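Long-range contacts in endonuclease PI-MtuI (Mycobacterium tuberculosis, PDB 2IMZ), which probably catalyses its own excision from the RecA precursor by protein splicing, joining the two flanking host segments, this model being the splicing domain: residues T6-P11 against K27-V32; Q51-V56 against T143-T148; I57-A62 against S135-V140. The protein carries 1 engineered substitution. One frame throughout, in Å; residues are numbered along the deposited sequence.

From the N terminus, interaction 1 comes first: it closes a short loop, holding strand 16-18 and helix 19-24, by bringing the region around strand 7-9 onto the start of strand 30-34. It is complete before the others open. The chain then runs through strand 40-52, turns a corner at Thr53 and continues as strand 54-61. Interaction 2 pairs that corner with the middle of strand 134-153, and interaction 3, nested inside its loop, pairs the rest of strand 54-61 with an earlier part of strand 134-153. These two touch where Thr143 CB lies 4.0 Å from Ile57 CG2. Interactions 1 and 3 lie on opposite sides of the chain's centre but reach the same antiparallel sheet.

Interaction 1 (T6-P11 against K27-V32); sequences TRIFDP and KPIHVV
Asp10 takes the backbone N-H of His30 on the flat of its carboxylate: the bond from His30 N to Asp10 OD2 is 2.9 Å and nearly straight, yet the donor stands 69° out of the carboxylate plane. The Asp10 side chain leaves its backbone with CG opposite N (chi1 179°), which carries the carboxylate across to the start of strand 30-34. A water that lies at the edge of the imidazole, in its plane, joins Asp10 OD2 to His30 ND1. OD1 looks back to its own chain and accepts from the backbone N of Val12 and Thr13, so both oxygens are engaged, which probably limits rotation of the carboxylate. Asp10 CA also makes a CA-H...O contact of 3.1 Å with His30 O.

Strands 7-9 and 30-32 meet almost at right angles, 92°, so no ladder forms between them. Instead a second water accepts from Val32 N and donates to Phe9 O. Apolar side chains add to the contact: Ile8 CG2 touches Val31 CG1 at 3.8 Å, and Val32 CG2 touches both Phe9 CD2 and Pro11 CB, each 3.7 Å away. Strand 159-161 packs against Ile8, Val31 and Val32. Asp10 OD1 closes an Asx turn with Val12 N while OD2 holds the start of strand 30-34, within the all-beta Hint fold of intein splicing domains.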
loop_
_atom_site.group_PDB
_atom_site.type_symbol
_atom_site.label_atom_id
_atom_site.label_comp_id
_atom_site.label_asym_id
_atom_site.label_seq_id
_atom_site.Cartn_x
_atom_site.Cartn_y
_atom_site.Cartn_z
ATOM N N THR A 6 -15.994 1.435 7.768
ATOM C CA THR A 6 -15.602 2.174 6.568
ATOM C C THR A 6 -16.425 1.686 5.382
ATOM O O THR A 6 -16.431 0.495 5.072
ATOM C CB THR A 6 -14.115 1.965 6.234
ATOM O OG1 THR A 6 -13.306 2.475 7.303
ATOM C CG2 THR A 6 -13.762 2.681 4.942
ATOM N N ARG A 7 -17.102 2.613 4.708
ATOM C CA ARG A 7 -17.942 2.263 3.566
ATOM C C ARG A 7 -17.195 2.306 2.239
ATOM O O ARG A 7 -16.620 3.329 1.862
ATOM C CB ARG A 7 -19.170 3.185 3.539
ATOM C CG ARG A 7 -20.111 2.914 4.709
ATOM C CD ARG A 7 -21.053 4.068 5.016
ATOM N NE ARG A 7 -20.337 5.259 5.463
ATOM C CZ ARG A 7 -20.907 6.275 6.103
ATOM N NH1 ARG A 7 -22.206 6.242 6.379
ATOM N NH2 ARG A 7 -20.181 7.329 6.463
ATOM N N ILE A 8 -17.208 1.171 1.542
ATOM C CA ILE A 8 -16.530 1.022 0.258
ATOM C C ILE A 8 -17.548 0.869 -0.867
ATOM O O ILE A 8 -18.362 -0.054 -0.853
ATOM C CB ILE A 8 -15.628 -0.230 0.248
ATOM C CG1 ILE A 8 -14.682 -0.214 1.453
ATOM C CG2 ILE A 8 -14.835 -0.289 -1.056
ATOM C CD1 ILE A 8 -13.754 0.969 1.490
ATOM N N PHE A 9 -17.489 1.775 -1.835
ATOM C CA PHE A 9 -18.402 1.773 -2.973
ATOM C C PHE A 9 -17.939 0.861 -4.108
ATOM O O PHE A 9 -16.801 0.956 -4.557
ATOM C CB PHE A 9 -18.544 3.212 -3.488
ATOM C CG PHE A 9 -19.344 3.347 -4.761
ATOM C CD1 PHE A 9 -20.633 2.835 -4.851
ATOM C CD2 PHE A 9 -18.824 4.048 -5.846
ATOM C CE1 PHE A 9 -21.397 3.027 -6.006
ATOM C CE2 PHE A 9 -19.580 4.244 -7.002
ATOM C CZ PHE A 9 -20.868 3.734 -7.081
ATOM N N ASP A 10 -18.826 -0.029 -4.556
ATOM C CA ASP A 10 -18.531 -0.930 -5.672
ATOM C C ASP A 10 -19.235 -0.276 -6.862
ATOM O O ASP A 10 -20.459 -0.329 -6.970
ATOM C CB ASP A 10 -19.118 -2.324 -5.422
ATOM C CG ASP A 10 -18.842 -3.285 -6.569
ATOM O OD1 ASP A 10 -18.836 -2.829 -7.729
ATOM O OD2 ASP A 10 -18.648 -4.494 -6.316
ATOM N N PRO A 11 -18.466 0.357 -7.763
ATOM C CA PRO A 11 -19.013 1.037 -8.941
ATOM C C PRO A 11 -19.709 0.153 -9.964
ATOM O O PRO A 11 -20.479 0.646 -10.793
ATOM C CB PRO A 11 -17.791 1.736 -9.523
ATOM C CG PRO A 11 -16.699 0.762 -9.224
ATOM C CD PRO A 11 -16.991 0.399 -7.783
ATOM N N LYS A 27 -14.952 -11.061 0.129
ATOM C CA LYS A 27 -15.772 -10.719 -1.026
ATOM C C LYS A 27 -14.960 -10.031 -2.114
ATOM O O LYS A 27 -14.325 -9.006 -1.870
ATOM C CB LYS A 27 -16.922 -9.799 -0.600
ATOM C CG LYS A 27 -17.764 -10.342 0.541
ATOM C CD LYS A 27 -18.928 -9.414 0.850
ATOM C CE LYS A 27 -19.760 -9.935 2.010
ATOM N NZ LYS A 27 -20.966 -9.089 2.266
ATOM N N PRO A 28 -14.970 -10.591 -3.334
ATOM C CA PRO A 28 -14.240 -10.038 -4.477
ATOM C C PRO A 28 -15.023 -8.897 -5.126
ATOM O O PRO A 28 -15.325 -8.935 -6.319
ATOM C CB PRO A 28 -14.111 -11.239 -5.400
ATOM C CG PRO A 28 -15.427 -11.915 -5.204
ATOM C CD PRO A 28 -15.594 -11.878 -3.693
ATOM N N ILE A 29 -15.367 -7.893 -4.326
ATOM C CA ILE A 29 -16.107 -6.747 -4.835
ATOM C C ILE A 29 -15.195 -5.914 -5.722
ATOM O O ILE A 29 -13.982 -6.123 -5.749
ATOM C CB ILE A 29 -16.592 -5.822 -3.690
ATOM C CG1 ILE A 29 -15.387 -5.188 -2.984
ATOM C CG2 ILE A 29 -17.450 -6.604 -2.705
ATOM C CD1 ILE A 29 -15.757 -4.042 -2.050
ATOM N N HIS A 30 -15.790 -4.994 -6.473
ATOM C CA HIS A 30 -15.018 -4.075 -7.295
ATOM C C HIS A 30 -15.017 -2.766 -6.523
ATOM O O HIS A 30 -15.907 -2.523 -5.704
ATOM C CB HIS A 30 -15.666 -3.845 -8.662
ATOM C CG HIS A 30 -15.374 -4.924 -9.654
ATOM N ND1 HIS A 30 -16.098 -6.095 -9.718
ATOM C CD2 HIS A 30 -14.411 -5.025 -10.601
ATOM C CE1 HIS A 30 -15.592 -6.871 -10.660
ATOM N NE2 HIS A 30 -14.567 -6.246 -11.210
ATOM N N VAL A 31 -14.012 -1.938 -6.769
ATOM C CA VAL A 31 -13.917 -0.645 -6.103
ATOM C C VAL A 31 -13.591 0.400 -7.150
ATOM O O VAL A 31 -13.275 0.070 -8.294
ATOM C CB VAL A 31 -12.775 -0.610 -5.056
ATOM C CG1 VAL A 31 -12.977 -1.691 -4.021
ATOM C CG2 VAL A 31 -11.421 -0.762 -5.751
ATOM N N VAL A 32 -13.693 1.664 -6.758
ATOM C CA VAL A 32 -13.324 2.754 -7.647
ATOM C C VAL A 32 -11.839 2.935 -7.355
ATOM O O VAL A 32 -11.459 3.252 -6.226
ATOM C CB VAL A 32 -14.052 4.066 -7.296
ATOM C CG1 VAL A 32 -13.513 5.199 -8.173
ATOM C CG2 VAL A 32 -15.548 3.907 -7.495
HETATM O O HOH W 1 -14.467 2.161 -3.926
HETATM O O HOH W 2 -18.609 -6.324 -8.532
#

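Interaction 2 (Q51-V56 against T143-T148); sequences QGTRDV and TRRART
Arg145 folds over the backbone of Thr53 and Arg54 to reach Asp55, its non-hydrogen-bonded partner in the antiparallel ladder. Bends at chi2 and chi3 lay one guanidinium face over the main chain there and turn its edge to the acid. Arg145 NH1 donates to Asp55 OD1 at 2.9 Å in an almost straight hydrogen bond of a salt bridge, from above the carboxylate plane, the two planes 67° apart. A water links the same oxygen to Thr143 OG1. Thr148 points to the other face of the sheet, and Thr148 OG1 and Thr148 N both donate to Gly52 O, each at 2.8 Å, gripping it twice. Its OG1 stands between N and the carbonyl carbon (chi1 62°), leaving Thr148 CG2 to slide past Val56 CG1 at 3.6 Å. Val56 CG2 also meets Ala146 CB and lies over one face of the Arg144 guanidinium, which makes a cation-pi contact with Trp68. Arg54 turns its NE back to Gln51 O at 3.0 Å, and its NH1 forms a salt bridge with Asp72 of the second subunit. The ladder marks where strand 40-52 passes into strand 54-61 against the long strand 134-153, with Arg147 salt-bridged to Glu4 near the N terminus.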
loop_
_atom_site.group_PDB
_atom_site.type_symbol
_atom_site.label_atom_id
_atom_site.label_comp_id
_atom_site.label_asym_id
_atom_site.label_seq_id
_atom_site.Cartn_x
_atom_site.Cartn_y
_atom_site.Cartn_z
ATOM N N GLN A 51 -6.604 -6.435 10.251
ATOM C CA GLN A 51 -5.449 -5.853 10.920
ATOM C C GLN A 51 -5.503 -5.693 12.434
ATOM O O GLN A 51 -4.584 -5.124 13.027
ATOM C CB GLN A 51 -5.142 -4.500 10.277
ATOM C CG GLN A 51 -5.067 -4.544 8.755
ATOM C CD GLN A 51 -3.884 -5.344 8.240
ATOM O OE1 GLN A 51 -3.045 -4.825 7.502
ATOM N NE2 GLN A 51 -3.812 -6.610 8.624
ATOM N N GLY A 52 -6.566 -6.188 13.059
ATOM C CA GLY A 52 -6.686 -6.078 14.502
ATOM C C GLY A 52 -7.053 -4.687 14.981
ATOM O O GLY A 52 -7.292 -3.784 14.178
ATOM N N THR A 53 -7.091 -4.507 16.298
ATOM C CA THR A 53 -7.438 -3.218 16.881
ATOM C C THR A 53 -6.253 -2.265 16.905
ATOM O O THR A 53 -5.165 -2.614 17.368
ATOM C CB THR A 53 -7.972 -3.385 18.314
ATOM O OG1 THR A 53 -9.144 -4.206 18.289
ATOM C CG2 THR A 53 -8.324 -2.030 18.911
ATOM N N ARG A 54 -6.475 -1.054 16.403
ATOM C CA ARG A 54 -5.437 -0.032 16.350
ATOM C C ARG A 54 -6.041 1.339 16.623
ATOM O O ARG A 54 -7.260 1.488 16.681
ATOM C CB ARG A 54 -4.779 -0.019 14.968
ATOM C CG ARG A 54 -4.289 -1.374 14.497
ATOM C CD ARG A 54 -3.504 -1.261 13.204
ATOM N NE ARG A 54 -3.083 -2.572 12.722
ATOM C CZ ARG A 54 -2.028 -2.781 11.941
ATOM N NH1 ARG A 54 -1.275 -1.760 11.554
ATOM N NH2 ARG A 54 -1.726 -4.010 11.548
ATOM N N ASP A 55 -5.182 2.336 16.796
ATOM C CA ASP A 55 -5.649 3.696 17.032
ATOM C C ASP A 55 -5.997 4.302 15.680
ATOM O O ASP A 55 -5.211 4.219 14.738
ATOM C CB ASP A 55 -4.559 4.553 17.687
ATOM C CG ASP A 55 -4.144 4.037 19.043
ATOM O OD1 ASP A 55 -5.033 3.723 19.855
ATOM O OD2 ASP A 55 -2.923 3.956 19.300
ATOM N N VAL A 56 -7.173 4.910 15.589
ATOM C CA VAL A 56 -7.596 5.539 14.344
ATOM C C VAL A 56 -8.090 6.949 14.613
ATOM O O VAL A 56 -8.645 7.227 15.676
ATOM C CB VAL A 56 -8.744 4.765 13.665
ATOM C CG1 VAL A 56 -8.255 3.413 13.190
ATOM C CG2 VAL A 56 -9.910 4.604 14.637
ATOM N N THR A 143 -8.407 10.627 18.255
ATOM C CA THR A 143 -8.069 9.217 18.135
ATOM C C THR A 143 -8.937 8.332 19.025
ATOM O O THR A 143 -9.346 8.736 20.115
ATOM C CB THR A 143 -6.595 8.984 18.508
ATOM O OG1 THR A 143 -6.288 7.590 18.397
ATOM C CG2 THR A 143 -6.331 9.441 19.937
ATOM N N ARG A 144 -9.214 7.123 18.547
ATOM C CA ARG A 144 -10.007 6.152 19.290
ATOM C C ARG A 144 -9.569 4.755 18.868
ATOM O O ARG A 144 -8.915 4.586 17.838
ATOM C CB ARG A 144 -11.502 6.340 19.013
ATOM C CG ARG A 144 -11.938 6.015 17.591
ATOM C CD ARG A 144 -13.421 6.311 17.390
ATOM N NE ARG A 144 -13.871 5.970 16.045
ATOM C CZ ARG A 144 -14.181 4.743 15.641
ATOM N NH1 ARG A 144 -14.099 3.723 16.485
ATOM N NH2 ARG A 144 -14.561 4.532 14.385
ATOM N N ARG A 145 -9.923 3.758 19.670
ATOM C CA ARG A 145 -9.568 2.376 19.378
ATOM C C ARG A 145 -10.654 1.730 18.532
ATOM O O ARG A 145 -11.841 1.866 18.826
ATOM C CB ARG A 145 -9.409 1.594 20.684
ATOM C CG ARG A 145 -8.378 2.182 21.633
ATOM C CD ARG A 145 -6.975 1.947 21.117
ATOM N NE ARG A 145 -6.649 0.524 21.083
ATOM C CZ ARG A 145 -5.513 0.028 20.602
ATOM N NH1 ARG A 145 -4.588 0.839 20.108
ATOM N NH2 ARG A 145 -5.300 -1.280 20.620
ATOM N N ALA A 146 -10.246 1.019 17.487
ATOM C CA ALA A 146 -11.202 0.356 16.611
ATOM C C ALA A 146 -10.553 -0.788 15.852
ATOM O O ALA A 146 -9.350 -0.767 15.592
ATOM C CB ALA A 146 -11.778 1.363 15.619
ATOM N N ARG A 147 -11.350 -1.793 15.505
ATOM C CA ARG A 147 -10.832 -2.905 14.724
ATOM C C ARG A 147 -10.546 -2.286 13.368
ATOM O O ARG A 147 -11.313 -1.440 12.901
ATOM C CB ARG A 147 -11.878 -4.007 14.563
ATOM C CG ARG A 147 -12.311 -4.662 15.859
ATOM C CD ARG A 147 -12.923 -6.013 15.562
ATOM N NE ARG A 147 -14.038 -5.915 14.626
ATOM C CZ ARG A 147 -14.540 -6.946 13.955
ATOM N NH1 ARG A 147 -14.024 -8.157 14.113
ATOM N NH2 ARG A 147 -15.561 -6.769 13.127
ATOM N N THR A 148 -9.452 -2.694 12.738
ATOM C CA THR A 148 -9.087 -2.136 11.444
ATOM C C THR A 148 -8.884 -3.206 10.383
ATOM O O THR A 148 -8.675 -4.383 10.696
ATOM C CB THR A 148 -7.820 -1.266 11.563
ATOM O OG1 THR A 148 -6.721 -2.070 12.007
ATOM C CG2 THR A 148 -8.052 -0.140 12.559
HETATM O O HOH W 3 -6.768 5.664 20.352
#

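Interaction 3 (I57-A62 against S135-V140); sequences IGLRIA and SVIREV
A classic beta bulge interrupts this antiparallel ladder: Arg138 and Glu139 both face Arg60, and the register slips by one residue before Ile61 pairs with Ile137. Arg60 O accepts from Arg138 N at 2.7 Å and, weakly, from Glu139 N, while Arg60 N donates to Glu139 O.

The side chains follow suit. Arg60 and Glu139 stand on one face of the sheet, both with CG opposite the backbone N (chi1 -173° and 176°), and Arg60 bends at chi3 so that the guanidinium edge meets the acid. Arg60 NE, at 3.0 Å, and Arg60 NH2, at 3.3 Å, both donate to Glu139 OE1 on its anti side, with the two planes 80° apart. Arg138 CB covers part of one face of the same guanidinium, 3.5 Å above its plane. In the intein splicing domain this pairing belongs to the main antiparallel sheet of the Hint fold, where strand 54-61 pairs with both strand 66-69 and strand 134-153.

On the opposite face of the sheet the partners are apolar: Leu59 CD2 lies beside Val140 CG2 at 4.0 Å, the two side chains pointing the same way, and Ile61 CD1 reaches Ile137 CG1 obliquely at 4.1 Å. Leu87 packs against both Leu59 and Ile137. Beyond the bulge, Ala62 N donates to Val136 O at 2.9 Å, and Arg138 CG and CD pack against Ala62.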
loop_
_atom_site.group_PDB
_atom_site.type_symbol
_atom_site.label_atom_id
_atom_site.label_comp_id
_atom_site.label_asym_id
_atom_site.label_seq_id
_atom_site.Cartn_x
_atom_site.Cartn_y
_atom_site.Cartn_z
ATOM N N ILE A 57 -7.873 7.836 13.649
ATOM C CA ILE A 57 -8.343 9.206 13.771
ATOM C C ILE A 57 -9.446 9.384 12.734
ATOM O O ILE A 57 -9.604 8.543 11.847
ATOM C CB ILE A 57 -7.197 10.235 13.561
ATOM C CG1 ILE A 57 -6.464 9.992 12.239
ATOM C CG2 ILE A 57 -6.232 10.156 14.733
ATOM C CD1 ILE A 57 -7.163 10.576 11.029
ATOM N N GLY A 58 -10.216 10.460 12.853
ATOM C CA GLY A 58 -11.311 10.677 11.925
ATOM C C GLY A 58 -11.260 11.961 11.128
ATOM O O GLY A 58 -10.857 13.015 11.627
ATOM N N LEU A 59 -11.681 11.868 9.871
ATOM C CA LEU A 59 -11.706 13.019 8.984
ATOM C C LEU A 59 -13.094 13.143 8.382
ATOM O O LEU A 59 -13.487 12.318 7.555
ATOM C CB LEU A 59 -10.675 12.847 7.861
ATOM C CG LEU A 59 -9.222 12.605 8.291
ATOM C CD1 LEU A 59 -8.358 12.359 7.061
ATOM C CD2 LEU A 59 -8.709 13.805 9.075
ATOM N N ARG A 60 -13.855 14.151 8.813
ATOM C CA ARG A 60 -15.183 14.355 8.249
ATOM C C ARG A 60 -14.966 15.192 7.002
ATOM O O ARG A 60 -14.417 16.290 7.062
ATOM C CB ARG A 60 -16.116 15.085 9.222
ATOM C CG ARG A 60 -17.555 15.147 8.710
ATOM C CD ARG A 60 -18.540 15.477 9.827
ATOM N NE ARG A 60 -18.268 16.778 10.430
ATOM C CZ ARG A 60 -18.593 17.946 9.885
ATOM N NH1 ARG A 60 -19.214 17.991 8.714
ATOM N NH2 ARG A 60 -18.288 19.075 10.514
ATOM N N ILE A 61 -15.402 14.653 5.870
ATOM C CA ILE A 61 -15.231 15.297 4.578
ATOM C C ILE A 61 -16.448 16.135 4.219
ATOM O O ILE A 61 -17.551 15.861 4.691
ATOM C CB ILE A 61 -15.022 14.216 3.491
ATOM C CG1 ILE A 61 -13.981 13.198 3.975
ATOM C CG2 ILE A 61 -14.608 14.854 2.171
ATOM C CD1 ILE A 61 -12.634 13.793 4.364
ATOM N N ALA A 62 -16.247 17.171 3.401
ATOM C CA ALA A 62 -17.371 18.001 2.972
ATOM C C ALA A 62 -18.370 17.025 2.358
ATOM O O ALA A 62 -17.991 16.158 1.571
ATOM C CB ALA A 62 -16.913 19.027 1.931
ATOM N N SER A 135 -12.312 17.571 -2.436
ATOM C CA SER A 135 -13.212 18.075 -1.408
ATOM C C SER A 135 -12.412 18.370 -0.154
ATOM O O SER A 135 -11.422 17.699 0.128
ATOM C CB SER A 135 -14.301 17.047 -1.101
ATOM O OG SER A 135 -15.169 16.897 -2.209
ATOM N N VAL A 136 -12.845 19.376 0.601
ATOM C CA VAL A 136 -12.144 19.759 1.813
ATOM C C VAL A 136 -12.550 18.967 3.045
ATOM O O VAL A 136 -13.658 18.429 3.127
ATOM C CB VAL A 136 -12.349 21.262 2.126
ATOM C CG1 VAL A 136 -11.807 22.103 0.986
ATOM C CG2 VAL A 136 -13.828 21.559 2.354
ATOM N N ILE A 137 -11.625 18.890 3.995
ATOM C CA ILE A 137 -11.855 18.218 5.264
ATOM C C ILE A 137 -12.574 19.242 6.140
ATOM O O ILE A 137 -12.081 20.357 6.337
ATOM C CB ILE A 137 -10.523 17.815 5.928
ATOM C CG1 ILE A 137 -9.855 16.705 5.109
ATOM C CG2 ILE A 137 -10.764 17.350 7.354
ATOM C CD1 ILE A 137 -8.436 16.394 5.538
ATOM N N ARG A 138 -13.742 18.870 6.654
ATOM C CA ARG A 138 -14.528 19.780 7.483
ATOM C C ARG A 138 -14.163 19.685 8.960
ATOM O O ARG A 138 -14.323 20.652 9.708
ATOM C CB ARG A 138 -16.026 19.476 7.328
ATOM C CG ARG A 138 -16.515 19.359 5.886
ATOM C CD ARG A 138 -17.265 20.586 5.376
ATOM N NE ARG A 138 -16.420 21.762 5.258
ATOM C CZ ARG A 138 -16.643 22.771 4.417
ATOM N NH1 ARG A 138 -17.691 22.759 3.602
ATOM N NH2 ARG A 138 -15.809 23.798 4.388
ATOM N N GLU A 139 -13.669 18.526 9.382
ATOM C CA GLU A 139 -13.341 18.333 10.786
ATOM C C GLU A 139 -12.404 17.154 11.039
ATOM O O GLU A 139 -12.487 16.126 10.369
ATOM C CB GLU A 139 -14.646 18.133 11.565
ATOM C CG GLU A 139 -14.493 17.811 13.040
ATOM C CD GLU A 139 -15.824 17.510 13.710
ATOM O OE1 GLU A 139 -16.868 17.508 13.017
ATOM O OE2 GLU A 139 -15.826 17.265 14.933
ATOM N N VAL A 140 -11.506 17.319 12.007
ATOM C CA VAL A 140 -10.579 16.259 12.391
ATOM C C VAL A 140 -11.035 15.756 13.760
ATOM O O VAL A 140 -11.143 16.535 14.711
ATOM C CB VAL A 140 -9.127 16.775 12.488
ATOM C CG1 VAL A 140 -8.215 15.673 13.009
ATOM C CG2 VAL A 140 -8.653 17.250 11.117
#